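Local coordinates for protein glycerol dehydrogenase (Bacillus coagulans, PDB 6CSJ) that probably catalyses the NAD-dependent oxidation of glycerol and related polyols and, as this double mutant, has acquired D-lactate dehydrogenase activity, at residues Lys3-Pro8 / Arg194-Ala199; Ser9-Gly14 / Val150-Lys155; Leu164-Met169 / Leu301-Pro306; Lys204-Thr209 / Tyr239-Gly244. The protein carries 2 engineered substitutions. All blocks are in the same frame, centred on the assembly; numbering follows the deposited sequence.

Overall arrangement
From the N terminus, the loop of residues 3-8 leads straight into strand 10-14, so contacts 1 and 2 begin on neighbouring residues. Contact 2 closes its loop first, at strand 149-153, and is nested inside the longer loop that contact 1 closes at the start of helix 197-221. Contact 3 opens on helix 162-173, before contact 1 has closed, and ends beyond helix 290-303; the two therefore cross. Contact 4, pairing helices 197-221 and 228-248, is nested within contact 3. Contact 2 finishes the edge of the parallel sheet, contacts 3 and 4 join helices of the helical half, Tyr239 of contact 4 touches contacts 1 and 2, and Ile243 touches contact 1.

Contact 1 (Lys3-Pro8 / Arg194-Ala199); sequences KIITSP and RVTEAA
The first torsion of Thr196 (chi1 57°) sets OG1 between the backbone N and the carbonyl carbon and turns CG2 beside the N, while that of Ile5 (chi1 -176°) carries CG1 away from its own N and up to the helix start. Ile5 lies crosswise to Thr196, with Ile5 CB 3.7 Å from Thr196 OG1. Beyond it Ile5 CD1 ends 3.8 Å from Ala198 CB, on the first turn of the helix. The branches of Thr196 divide the work: CG2 packs 3.9 Å from Lys3 CB, and OG1 makes the capping bond of Thr196, the N-cap residue, accepting from Ala199 N at 3.1 Å with a fairly straight N-H (153°). A single backbone bridge joins Lys3 to Arg194, and its one direct bond, Ile4 N to Arg194 O, is weak at 3.4 Å. Water makes up the difference. Water 1 donates to Ile4 O at 2.7 Å and accepts from Thr196 N at 2.9 Å; water 2 donates to both Ile4 O and Arg194 O, so Ile4 O is gripped by two waters. At the outer end Lys3, bent in its last two torsions, comes near a like charge, with NZ 4.3 Å from Arg194 NH2; the guanidinium is held in place by Asn186 and by Met1 O. The contact thus fastens the N-terminal chain, just ahead of strand 10-14, to the head of helix 197-221, with Ile5 and Ala199 both resting on Ser247 of helix 228-248 and Val195 against helix 175-185.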
loop_
_atom_site.group_PDB
_atom_site.type_symbol
_atom_site.label_atom_id
_atom_site.label_comp_id
_atom_site.label_asym_id
_atom_site.label_seq_id
_atom_site.Cartn_x
_atom_site.Cartn_y
_atom_site.Cartn_z
ATOM N N LYS A 3 -10.697 -21.422 -3.348
ATOM C CA LYS A 3 -9.533 -20.530 -3.507
ATOM C C LYS A 3 -9.950 -19.374 -4.422
ATOM O O LYS A 3 -10.639 -19.591 -5.430
ATOM C CB LYS A 3 -8.339 -21.268 -4.110
ATOM C CG LYS A 3 -7.817 -22.451 -3.275
ATOM C CD LYS A 3 -7.030 -23.478 -4.101
ATOM C CE LYS A 3 -7.481 -24.968 -3.952
ATOM N NZ LYS A 3 -8.931 -25.037 -4.346
ATOM N N ILE A 4 -9.559 -18.151 -4.052
ATOM C CA ILE A 4 -9.864 -16.959 -4.837
ATOM C C ILE A 4 -8.601 -16.116 -5.005
ATOM O O ILE A 4 -7.835 -15.924 -4.051
ATOM C CB ILE A 4 -10.981 -16.090 -4.191
ATOM C CG1 ILE A 4 -12.254 -16.923 -3.953
ATOM C CG2 ILE A 4 -11.303 -14.880 -5.074
ATOM C CD1 ILE A 4 -13.350 -16.190 -3.193
ATOM N N ILE A 5 -8.397 -15.624 -6.228
ATOM C CA ILE A 5 -7.414 -14.564 -6.505
ATOM C C ILE A 5 -8.170 -13.469 -7.245
ATOM O O ILE A 5 -8.956 -13.749 -8.157
ATOM C CB ILE A 5 -6.165 -15.058 -7.293
ATOM C CG1 ILE A 5 -5.140 -13.922 -7.457
ATOM C CG2 ILE A 5 -6.518 -15.652 -8.655
ATOM C CD1 ILE A 5 -3.781 -14.387 -7.950
ATOM N N THR A 6 -7.962 -12.235 -6.798
ATOM C CA THR A 6 -8.586 -11.064 -7.386
ATOM C C THR A 6 -7.515 -10.118 -7.912
ATOM O O THR A 6 -6.374 -10.142 -7.452
ATOM C CB THR A 6 -9.454 -10.307 -6.372
ATOM O OG1 THR A 6 -8.614 -9.696 -5.393
ATOM C CG2 THR A 6 -10.431 -11.237 -5.694
ATOM N N SER A 7 -7.909 -9.275 -8.864
ATOM C CA SER A 7 -6.969 -8.390 -9.541
ATOM C C SER A 7 -7.683 -7.196 -10.167
ATOM O O SER A 7 -8.873 -7.282 -10.512
ATOM C CB SER A 7 -6.242 -9.190 -10.638
ATOM O OG SER A 7 -5.381 -8.394 -11.435
ATOM N N PRO A 8 -6.950 -6.077 -10.340
ATOM C CA PRO A 8 -7.394 -5.098 -11.328
ATOM C C PRO A 8 -7.523 -5.762 -12.681
ATOM O O PRO A 8 -6.850 -6.749 -12.945
ATOM C CB PRO A 8 -6.262 -4.067 -11.358
ATOM C CG PRO A 8 -5.531 -4.251 -10.078
ATOM C CD PRO A 8 -5.686 -5.684 -9.693
ATOM N N ARG A 194 -9.293 -19.240 0.353
ATOM C CA ARG A 194 -7.936 -19.694 0.645
ATOM C C ARG A 194 -6.956 -19.246 -0.456
ATOM O O ARG A 194 -7.365 -18.725 -1.505
ATOM C CB ARG A 194 -7.923 -21.221 0.875
ATOM C CG ARG A 194 -8.763 -21.620 2.081
ATOM C CD ARG A 194 -8.575 -23.072 2.484
ATOM N NE ARG A 194 -8.919 -23.967 1.386
ATOM C CZ ARG A 194 -8.169 -24.968 0.902
ATOM N NH1 ARG A 194 -6.997 -25.310 1.434
ATOM N NH2 ARG A 194 -8.645 -25.694 -0.118
ATOM N N VAL A 195 -5.669 -19.457 -0.192
ATOM C CA VAL A 195 -4.594 -18.878 -0.994
ATOM C C VAL A 195 -4.283 -19.723 -2.233
ATOM O O VAL A 195 -3.986 -20.903 -2.128
ATOM C CB VAL A 195 -3.317 -18.671 -0.157
ATOM C CG1 VAL A 195 -2.184 -18.100 -1.009
ATOM C CG2 VAL A 195 -3.593 -17.761 1.039
ATOM N N THR A 196 -4.356 -19.090 -3.406
ATOM C CA THR A 196 -3.944 -19.715 -4.671
ATOM C C THR A 196 -2.421 -19.853 -4.756
ATOM O O THR A 196 -1.678 -19.118 -4.089
ATOM C CB THR A 196 -4.401 -18.891 -5.896
ATOM O OG1 THR A 196 -3.877 -17.548 -5.809
ATOM C CG2 THR A 196 -5.923 -18.852 -5.984
ATOM N N GLU A 197 -1.970 -20.777 -5.603
ATOM C CA GLU A 197 -0.555 -20.886 -5.938
ATOM C C GLU A 197 -0.036 -19.616 -6.635
ATOM O O GLU A 197 1.094 -19.172 -6.371
ATOM C CB GLU A 197 -0.301 -22.122 -6.810
ATOM C CG GLU A 197 -0.585 -23.454 -6.119
ATOM C CD GLU A 197 0.097 -23.580 -4.750
ATOM O OE1 GLU A 197 1.298 -23.245 -4.621
ATOM O OE2 GLU A 197 -0.578 -23.995 -3.783
ATOM N N ALA A 198 -0.874 -19.017 -7.492
ATOM C CA ALA A 198 -0.536 -17.751 -8.148
ATOM C C ALA A 198 -0.192 -16.645 -7.139
ATOM O O ALA A 198 0.828 -15.972 -7.286
ATOM C CB ALA A 198 -1.663 -17.301 -9.062
ATOM N N ALA A 199 -1.013 -16.478 -6.107
ATOM C CA ALA A 199 -0.807 -15.383 -5.145
ATOM C C ALA A 199 0.453 -15.542 -4.293
ATOM O O ALA A 199 1.172 -14.564 -4.051
ATOM C CB ALA A 199 -2.032 -15.223 -4.249
HETATM O O HOH W 1 -5.198 -16.300 -3.816
HETATM O O HOH W 2 -8.220 -16.196 -1.476
#

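Contact 2 (Ser9-Gly14 / Val150-Lys155); sequences SKFIQG and VIMDTK
An edge pair of strands in a parallel, Rossmann-like sheet is joined here, Phe11 to Gly14 lying beside Val150 to Asp153. Their axes run 4.7 Å apart and only 6° from parallel. Backbone bonds pass back and forth between the strands, among them Met152 N to Ile12 O at 2.7 Å. The last of them differs: Thr154 N, already in the helix that follows, reaches Gly14 O at 3.1 Å from 53° above the carbonyl plane.

One face carries Phe11, Val150, Met152 and Gln13. With CG anti to the backbone N (chi1 167°), the Phe11 ring comes across to its neighbours, where CE2 meets Met152 CG at 3.5 Å and CD2 meets Val150 CG1 at 3.9 Å. The Met152 sulfur adds an oblique Met-aromatic contact, SD standing 5.5 Å from the centroid of the Phe11 ring. Helix 228-248 covers this face, as expected of the layered alpha/beta domain of iron-containing alcohol dehydrogenases, in which strand 10-14 forms one edge of the sheet. On the other face Ile12 and Ile151 lie side by side, CD1 of Ile12 being 4.1 Å from CG1 of Ile151, and both touch Tyr24 of helix 21-28. Back on the Phe11 face, the extended Gln13 chain runs roughly perpendicular to Thr154, Gln13 CG lying 3.7 Å from Thr154 CG2, while Gln13 NE2 bonds to the backbone O of Glu231 and Thr154 OG1 to its carboxylate OE2.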
loop_
_atom_site.group_PDB
_atom_site.type_symbol
_atom_site.label_atom_id
_atom_site.label_comp_id
_atom_site.label_asym_id
_atom_site.label_seq_id
_atom_site.Cartn_x
_atom_site.Cartn_y
_atom_site.Cartn_z
ATOM N N SER A 9 -8.412 -5.252 -13.521
ATOM C CA SER A 9 -8.600 -5.814 -14.853
ATOM C C SER A 9 -7.356 -5.579 -15.718
ATOM O O SER A 9 -7.015 -6.421 -16.544
ATOM C CB SER A 9 -9.842 -5.246 -15.525
ATOM O OG SER A 9 -10.094 -5.967 -16.722
ATOM N N LYS A 10 -6.695 -4.439 -15.519
ATOM C CA LYS A 10 -5.431 -4.134 -16.177
ATOM C C LYS A 10 -4.516 -3.380 -15.221
ATOM O O LYS A 10 -4.973 -2.490 -14.498
ATOM C CB LYS A 10 -5.641 -3.281 -17.432
ATOM C CG LYS A 10 -6.632 -3.833 -18.445
ATOM C CD LYS A 10 -6.479 -3.143 -19.789
ATOM C CE LYS A 10 -7.669 -3.393 -20.705
ATOM N NZ LYS A 10 -7.976 -4.819 -20.990
ATOM N N PHE A 11 -3.234 -3.752 -15.215
ATOM C CA PHE A 11 -2.205 -2.995 -14.512
ATOM C C PHE A 11 -1.192 -2.556 -15.569
ATOM O O PHE A 11 -0.630 -3.394 -16.278
ATOM C CB PHE A 11 -1.561 -3.811 -13.378
ATOM C CG PHE A 11 -0.301 -3.203 -12.836
ATOM C CD1 PHE A 11 0.917 -3.544 -13.383
ATOM C CD2 PHE A 11 -0.325 -2.277 -11.793
ATOM C CE1 PHE A 11 2.099 -2.963 -12.926
ATOM C CE2 PHE A 11 0.839 -1.727 -11.301
ATOM C CZ PHE A 11 2.056 -2.062 -11.871
ATOM N N ILE A 12 -0.971 -1.243 -15.652
ATOM C CA ILE A 12 -0.277 -0.601 -16.775
ATOM C C ILE A 12 0.846 0.269 -16.220
ATOM O O ILE A 12 0.599 1.129 -15.367
ATOM C CB ILE A 12 -1.276 0.275 -17.556
ATOM C CG1 ILE A 12 -2.342 -0.595 -18.230
ATOM C CG2 ILE A 12 -0.580 1.162 -18.594
ATOM C CD1 ILE A 12 -3.679 0.100 -18.335
ATOM N N GLN A 13 2.070 0.058 -16.699
ATOM C CA GLN A 13 3.232 0.743 -16.138
ATOM C C GLN A 13 4.219 1.169 -17.219
ATOM O O GLN A 13 4.519 0.403 -18.136
ATOM C CB GLN A 13 3.929 -0.167 -15.117
ATOM C CG GLN A 13 5.158 0.447 -14.455
ATOM C CD GLN A 13 5.831 -0.483 -13.472
ATOM O OE1 GLN A 13 5.171 -1.220 -12.749
ATOM N NE2 GLN A 13 7.154 -0.445 -13.435
ATOM N N GLY A 14 4.747 2.376 -17.071
ATOM C CA GLY A 14 5.708 2.926 -18.010
ATOM C C GLY A 14 5.923 4.414 -17.785
ATOM O O GLY A 14 5.126 5.060 -17.099
ATOM N N VAL A 150 -5.228 0.077 -13.053
ATOM C CA VAL A 150 -4.218 0.771 -12.280
ATOM C C VAL A 150 -3.134 1.221 -13.270
ATOM O O VAL A 150 -2.643 0.400 -14.047
ATOM C CB VAL A 150 -3.610 -0.141 -11.198
ATOM C CG1 VAL A 150 -2.560 0.609 -10.385
ATOM C CG2 VAL A 150 -4.717 -0.687 -10.306
ATOM N N ILE A 151 -2.780 2.510 -13.239
ATOM C CA ILE A 151 -1.802 3.090 -14.160
ATOM C C ILE A 151 -0.643 3.726 -13.393
ATOM O O ILE A 151 -0.867 4.631 -12.596
ATOM C CB ILE A 151 -2.453 4.140 -15.094
ATOM C CG1 ILE A 151 -3.466 3.440 -16.018
ATOM C CG2 ILE A 151 -1.386 4.870 -15.927
ATOM C CD1 ILE A 151 -4.236 4.368 -16.925
ATOM N N MET A 152 0.584 3.262 -13.657
ATOM C CA MET A 152 1.785 3.749 -12.976
ATOM C C MET A 152 2.667 4.541 -13.956
ATOM O O MET A 152 3.352 3.961 -14.810
ATOM C CB MET A 152 2.590 2.577 -12.378
ATOM C CG MET A 152 1.809 1.621 -11.491
ATOM S SD MET A 152 0.916 2.388 -10.122
ATOM C CE MET A 152 2.235 2.750 -8.962
ATOM N N ASP A 153 2.628 5.867 -13.836
ATOM C CA ASP A 153 3.494 6.751 -14.613
ATOM C C ASP A 153 4.800 6.862 -13.854
ATOM O O ASP A 153 4.907 7.622 -12.886
ATOM C CB ASP A 153 2.845 8.128 -14.802
ATOM C CG ASP A 153 3.560 8.992 -15.846
ATOM O OD1 ASP A 153 4.811 9.017 -15.885
ATOM O OD2 ASP A 153 2.847 9.646 -16.633
ATOM N N THR A 154 5.791 6.088 -14.285
ATOM C CA THR A 154 7.041 5.962 -13.540
ATOM C C THR A 154 7.855 7.252 -13.539
ATOM O O THR A 154 8.614 7.497 -12.603
ATOM C CB THR A 154 7.885 4.799 -14.076
ATOM O OG1 THR A 154 8.127 4.975 -15.469
ATOM C CG2 THR A 154 7.143 3.503 -13.872
ATOM N N LYS A 155 7.679 8.081 -14.570
ATOM C CA LYS A 155 8.330 9.384 -14.640
ATOM C C LYS A 155 7.778 10.320 -13.574
ATOM O O LYS A 155 8.535 10.964 -12.863
ATOM C CB LYS A 155 8.144 10.006 -16.029
ATOM C CG LYS A 155 8.985 11.245 -16.286
ATOM C CD LYS A 155 8.433 12.070 -17.451
ATOM C CE LYS A 155 9.420 13.138 -17.875
ATOM N NZ LYS A 155 9.170 13.577 -19.275
#

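Contact 3 (Leu164-Met169 / Leu301-Pro306); sequences LLVSGM and LSVGLP
Val303, in the last turn of helix 290-303, meets Val166 and Met169 of helix 162-173 with both of its methyl groups and its carbonyl. The nearest approach of the backbones is at Val303 and Val166, whose CA atoms are 6.7 Å apart. At chi1 -60° the methyls of Val303 are spread over two partners: CG1 lies 4.2 Å from Met169 SD, and CG2 lies 4.1 Å from Val166 CG1. The carbonyl oxygen sits still closer, with Val303 O 3.4 Å from Val166 CG1 and 3.7 Å from Val166 CG2; the two valine methyls lie against an oxygen whose hydrogen-bond donor, Lys218 NZ, comes from helix 197-221. At Gly304 the chain leaves the helix with a positive phi of 91°, and this turn redirects the backbone so that the next residue can come back over Val166. Leu305 does so with CG beside its own N (chi1 -75°). The side chains of Leu305 and Val166 pass one another heading opposite ways, CD2 of Leu305 ending 3.7 Å from Val166 CG1 and 3.5 Å from Val166 O. The other branch, CD1, stays over the helix backbone, 4.2 Å from Met169 C and equally near Val166 O. The grip is therefore wholly one of packing, with Phe299 touching both Met169 and Leu305. What results is a helix C-terminus ended by a glycine of positive phi and followed by a hydrophobic residue folded back onto a neighbouring helix, set in the helical C-terminal half characteristic of iron-containing alcohol dehydrogenases.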
loop_
_atom_site.group_PDB
_atom_site.type_symbol
_atom_site.label_atom_id
_atom_site.label_comp_id
_atom_site.label_asym_id
_atom_site.label_seq_id
_atom_site.Cartn_x
_atom_site.Cartn_y
_atom_site.Cartn_z
ATOM N N LEU A 164 9.541 7.943 0.143
ATOM C CA LEU A 164 8.253 7.335 -0.188
ATOM C C LEU A 164 8.388 6.022 -0.962
ATOM O O LEU A 164 7.605 5.094 -0.733
ATOM C CB LEU A 164 7.362 8.321 -0.946
ATOM C CG LEU A 164 6.739 9.441 -0.088
ATOM C CD1 LEU A 164 6.206 10.562 -0.975
ATOM C CD2 LEU A 164 5.624 8.910 0.823
ATOM N N LEU A 165 9.357 5.934 -1.869
ATOM C CA LEU A 165 9.595 4.687 -2.608
ATOM C C LEU A 165 10.129 3.611 -1.654
ATOM O O LEU A 165 9.706 2.447 -1.720
ATOM C CB LEU A 165 10.579 4.890 -3.774
ATOM C CG LEU A 165 10.701 3.686 -4.722
ATOM C CD1 LEU A 165 9.438 3.491 -5.553
ATOM C CD2 LEU A 165 11.904 3.844 -5.630
ATOM N N VAL A 166 11.040 4.023 -0.771
ATOM C CA VAL A 166 11.623 3.140 0.242
ATOM C C VAL A 166 10.533 2.636 1.194
ATOM O O VAL A 166 10.494 1.444 1.509
ATOM C CB VAL A 166 12.757 3.843 1.023
ATOM C CG1 VAL A 166 13.195 3.027 2.231
ATOM C CG2 VAL A 166 13.952 4.075 0.099
ATOM N N SER A 167 9.645 3.533 1.621
ATOM C CA SER A 167 8.509 3.137 2.449
ATOM C C SER A 167 7.648 2.062 1.764
ATOM O O SER A 167 7.190 1.129 2.418
ATOM C CB SER A 167 7.652 4.346 2.829
ATOM O OG SER A 167 6.727 4.002 3.849
ATOM N N GLY A 168 7.462 2.185 0.455
ATOM C CA GLY A 168 6.798 1.150 -0.337
ATOM C C GLY A 168 7.520 -0.186 -0.358
ATOM O O GLY A 168 6.881 -1.228 -0.445
ATOM N N MET A 169 8.850 -0.145 -0.285
ATOM C CA MET A 169 9.663 -1.361 -0.127
ATOM C C MET A 169 9.388 -2.024 1.229
ATOM O O MET A 169 9.298 -3.250 1.314
ATOM C CB MET A 169 11.167 -1.079 -0.287
ATOM C CG MET A 169 11.585 -0.460 -1.617
ATOM S SD MET A 169 13.354 -0.089 -1.634
ATOM C CE MET A 169 13.490 1.082 -2.993
ATOM N N LEU A 301 18.596 -1.992 6.600
ATOM C CA LEU A 301 19.708 -1.061 6.837
ATOM C C LEU A 301 20.291 -0.491 5.539
ATOM O O LEU A 301 20.650 0.675 5.509
ATOM C CB LEU A 301 20.814 -1.715 7.673
ATOM C CG LEU A 301 20.424 -2.052 9.106
ATOM C CD1 LEU A 301 21.501 -2.912 9.748
ATOM C CD2 LEU A 301 20.155 -0.793 9.938
ATOM N N SER A 302 20.350 -1.294 4.477
ATOM C CA SER A 302 20.877 -0.824 3.188
ATOM C C SER A 302 20.036 0.275 2.545
ATOM O O SER A 302 20.594 1.144 1.897
ATOM C CB SER A 302 21.069 -1.989 2.194
ATOM O OG SER A 302 19.843 -2.411 1.622
ATOM N N VAL A 303 18.712 0.233 2.715
ATOM C CA VAL A 303 17.804 1.219 2.088
ATOM C C VAL A 303 17.228 2.270 3.037
ATOM O O VAL A 303 16.562 3.194 2.578
ATOM C CB VAL A 303 16.636 0.550 1.307
ATOM C CG1 VAL A 303 17.177 -0.327 0.195
ATOM C CG2 VAL A 303 15.715 -0.259 2.213
ATOM N N GLY A 304 17.471 2.135 4.343
ATOM C CA GLY A 304 17.041 3.137 5.332
ATOM C C GLY A 304 15.671 2.883 5.939
ATOM O O GLY A 304 15.013 3.818 6.372
ATOM N N LEU A 305 15.252 1.617 5.983
ATOM C CA LEU A 305 14.021 1.221 6.662
ATOM C C LEU A 305 14.314 0.984 8.154
ATOM O O LEU A 305 15.412 0.565 8.509
ATOM C CB LEU A 305 13.448 -0.054 6.023
ATOM C CG LEU A 305 12.761 0.141 4.670
ATOM C CD1 LEU A 305 12.436 -1.206 4.046
ATOM C CD2 LEU A 305 11.502 0.990 4.797
ATOM N N PRO A 306 13.332 1.244 9.034
ATOM C CA PRO A 306 13.549 1.055 10.473
ATOM C C PRO A 306 13.609 -0.421 10.903
ATOM O O PRO A 306 12.830 -1.242 10.412
ATOM C CB PRO A 306 12.337 1.758 11.095
ATOM C CG PRO A 306 11.281 1.659 10.059
ATOM C CD PRO A 306 11.989 1.789 8.753
#

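Contact 4 (Lys204-Thr209 / Tyr239-Gly244); sequences KLCYDT and YLSGIG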
loop_
_atom_site.group_PDB
_atom_site.type_symbol
_atom_site.label_atom_id
_atom_site.label_comp_id
_atom_site.label_asym_id
_atom_site.label_seq_id
_atom_site.Cartn_x
_atom_site.Cartn_y
_atom_site.Cartn_z
ATOM N N LYS A 204 6.099 -14.185 -3.200
ATOM C CA LYS A 204 7.503 -14.627 -3.144
ATOM C C LYS A 204 8.374 -13.791 -4.103
ATOM O O LYS A 204 9.443 -13.295 -3.720
ATOM C CB LYS A 204 7.578 -16.149 -3.434
ATOM C CG LYS A 204 8.950 -16.809 -3.550
ATOM C CD LYS A 204 9.808 -16.642 -2.316
ATOM C CE LYS A 204 11.189 -17.264 -2.482
ATOM N NZ LYS A 204 12.134 -16.651 -1.499
ATOM N N LEU A 205 7.901 -13.605 -5.334
ATOM C CA LEU A 205 8.603 -12.740 -6.290
ATOM C C LEU A 205 8.726 -11.306 -5.764
ATOM O O LEU A 205 9.744 -10.656 -5.987
ATOM C CB LEU A 205 7.912 -12.745 -7.647
ATOM C CG LEU A 205 8.564 -11.910 -8.758
ATOM C CD1 LEU A 205 9.926 -12.464 -9.173
ATOM C CD2 LEU A 205 7.614 -11.832 -9.944
ATOM N N CYS A 206 7.693 -10.829 -5.072
ATOM C CA CYS A 206 7.721 -9.510 -4.457
ATOM C C CYS A 206 8.920 -9.383 -3.522
ATOM O O CYS A 206 9.735 -8.482 -3.697
ATOM C CB CYS A 206 6.407 -9.210 -3.711
ATOM S SG CYS A 206 6.381 -7.593 -2.891
ATOM N N TYR A 207 9.034 -10.310 -2.567
ATOM C CA TYR A 207 10.148 -10.338 -1.607
ATOM C C TYR A 207 11.516 -10.410 -2.296
ATOM O O TYR A 207 12.403 -9.607 -2.012
ATOM C CB TYR A 207 10.013 -11.522 -0.620
ATOM C CG TYR A 207 11.178 -11.607 0.348
ATOM C CD1 TYR A 207 11.314 -10.686 1.392
ATOM C CD2 TYR A 207 12.182 -12.563 0.179
ATOM C CE1 TYR A 207 12.388 -10.742 2.260
ATOM C CE2 TYR A 207 13.272 -12.624 1.048
ATOM C CZ TYR A 207 13.372 -11.714 2.080
ATOM O OH TYR A 207 14.450 -11.775 2.917
ATOM N N ASP A 208 11.670 -11.379 -3.189
ATOM C CA ASP A 208 12.911 -11.559 -3.946
ATOM C C ASP A 208 13.328 -10.302 -4.713
ATOM O O ASP A 208 14.520 -9.985 -4.771
ATOM C CB ASP A 208 12.780 -12.711 -4.946
ATOM C CG ASP A 208 12.680 -14.073 -4.278
ATOM O OD1 ASP A 208 12.944 -14.189 -3.074
ATOM O OD2 ASP A 208 12.327 -15.045 -4.979
ATOM N N THR A 209 12.350 -9.609 -5.296
ATOM C CA THR A 209 12.603 -8.372 -6.036
ATOM C C THR A 209 13.098 -7.255 -5.105
ATOM O O THR A 209 14.002 -6.516 -5.471
ATOM C CB THR A 209 11.352 -7.899 -6.831
ATOM O OG1 THR A 209 10.896 -8.948 -7.698
ATOM C CG2 THR A 209 11.660 -6.680 -7.670
ATOM N N TYR A 239 1.812 -3.989 -7.886
ATOM C CA TYR A 239 1.065 -5.156 -8.344
ATOM C C TYR A 239 1.388 -6.391 -7.505
ATOM O O TYR A 239 0.494 -6.973 -6.906
ATOM C CB TYR A 239 1.305 -5.448 -9.820
ATOM C CG TYR A 239 0.332 -6.464 -10.378
ATOM C CD1 TYR A 239 -0.950 -6.075 -10.743
ATOM C CD2 TYR A 239 0.669 -7.806 -10.528
ATOM C CE1 TYR A 239 -1.883 -6.976 -11.221
ATOM C CE2 TYR A 239 -0.266 -8.722 -11.041
ATOM C CZ TYR A 239 -1.543 -8.287 -11.377
ATOM O OH TYR A 239 -2.500 -9.141 -11.871
ATOM N N LEU A 240 2.664 -6.765 -7.452
ATOM C CA LEU A 240 3.084 -8.006 -6.793
ATOM C C LEU A 240 2.675 -8.025 -5.320
ATOM O O LEU A 240 2.086 -9.006 -4.846
ATOM C CB LEU A 240 4.600 -8.205 -6.883
ATOM C CG LEU A 240 5.290 -8.210 -8.244
ATOM C CD1 LEU A 240 6.775 -8.528 -8.087
ATOM C CD2 LEU A 240 4.610 -9.194 -9.187
ATOM N N SER A 241 3.001 -6.943 -4.610
ATOM C CA SER A 241 2.641 -6.795 -3.204
ATOM C C SER A 241 1.121 -6.635 -3.004
ATOM O O SER A 241 0.579 -7.110 -2.007
ATOM C CB SER A 241 3.355 -5.585 -2.600
ATOM O OG SER A 241 3.023 -5.423 -1.235
ATOM N N GLY A 242 0.456 -5.942 -3.934
ATOM C CA GLY A 242 -0.988 -5.757 -3.893
ATOM C C GLY A 242 -1.778 -7.047 -4.023
ATOM O O GLY A 242 -2.634 -7.339 -3.181
ATOM N N ILE A 243 -1.482 -7.826 -5.061
ATOM C CA ILE A 243 -2.134 -9.134 -5.251
ATOM C C ILE A 243 -1.664 -10.104 -4.156
ATOM O O ILE A 243 -2.463 -10.868 -3.602
ATOM C CB ILE A 243 -1.866 -9.752 -6.655
ATOM C CG1 ILE A 243 -2.223 -8.774 -7.792
ATOM C CG2 ILE A 243 -2.633 -11.062 -6.827
ATOM C CD1 ILE A 243 -3.548 -8.052 -7.640
ATOM N N GLY A 244 -0.371 -10.053 -3.839
ATOM C CA GLY A 244 0.217 -10.910 -2.823
ATOM C C GLY A 244 -0.425 -10.769 -1.457
ATOM O O GLY A 244 -0.683 -11.772 -0.800
#
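Helix segments 204-209 and 239-244 run roughly antiparallel at a signed crossing angle of -142°, with axes 8.6 Å apart and Cys206 facing Leu240 where the CA atoms come within 5.4 Å. At that point the two side chains meet by their roots, Cys206 CB standing 3.8 Å from Leu240 CB. The cysteine sulfur, swung anti to the backbone N (chi1 179°), passes on to the next residue and settles 3.6 Å from Ser241 CB. Leu240 sends CD1 the other way, between Cys206 CA and the Leu205 branch, 3.9 Å from Leu205 CD2, the two leucines meeting at a slant. Thr209 borders Leu240 as well: its OG1 lies 4.2 Å from Leu240 CD1 and is tied down by a bond to Leu205 O at 2.7 Å. That oxygen is gripped twice, by Thr209 OG1 and Thr209 N from opposite faces of its plane. Ser241 OG turns away to Thr175 and Asn121. Cys206 and Ser241 both lean on Ala172 of helix 162-173, whereas on helix 228-248 Tyr239 meets Phe11 of strand 10-14 and Ile243 packs on Ile5 and Pro8, placing this crossing between the helical bundle and the sheet edge.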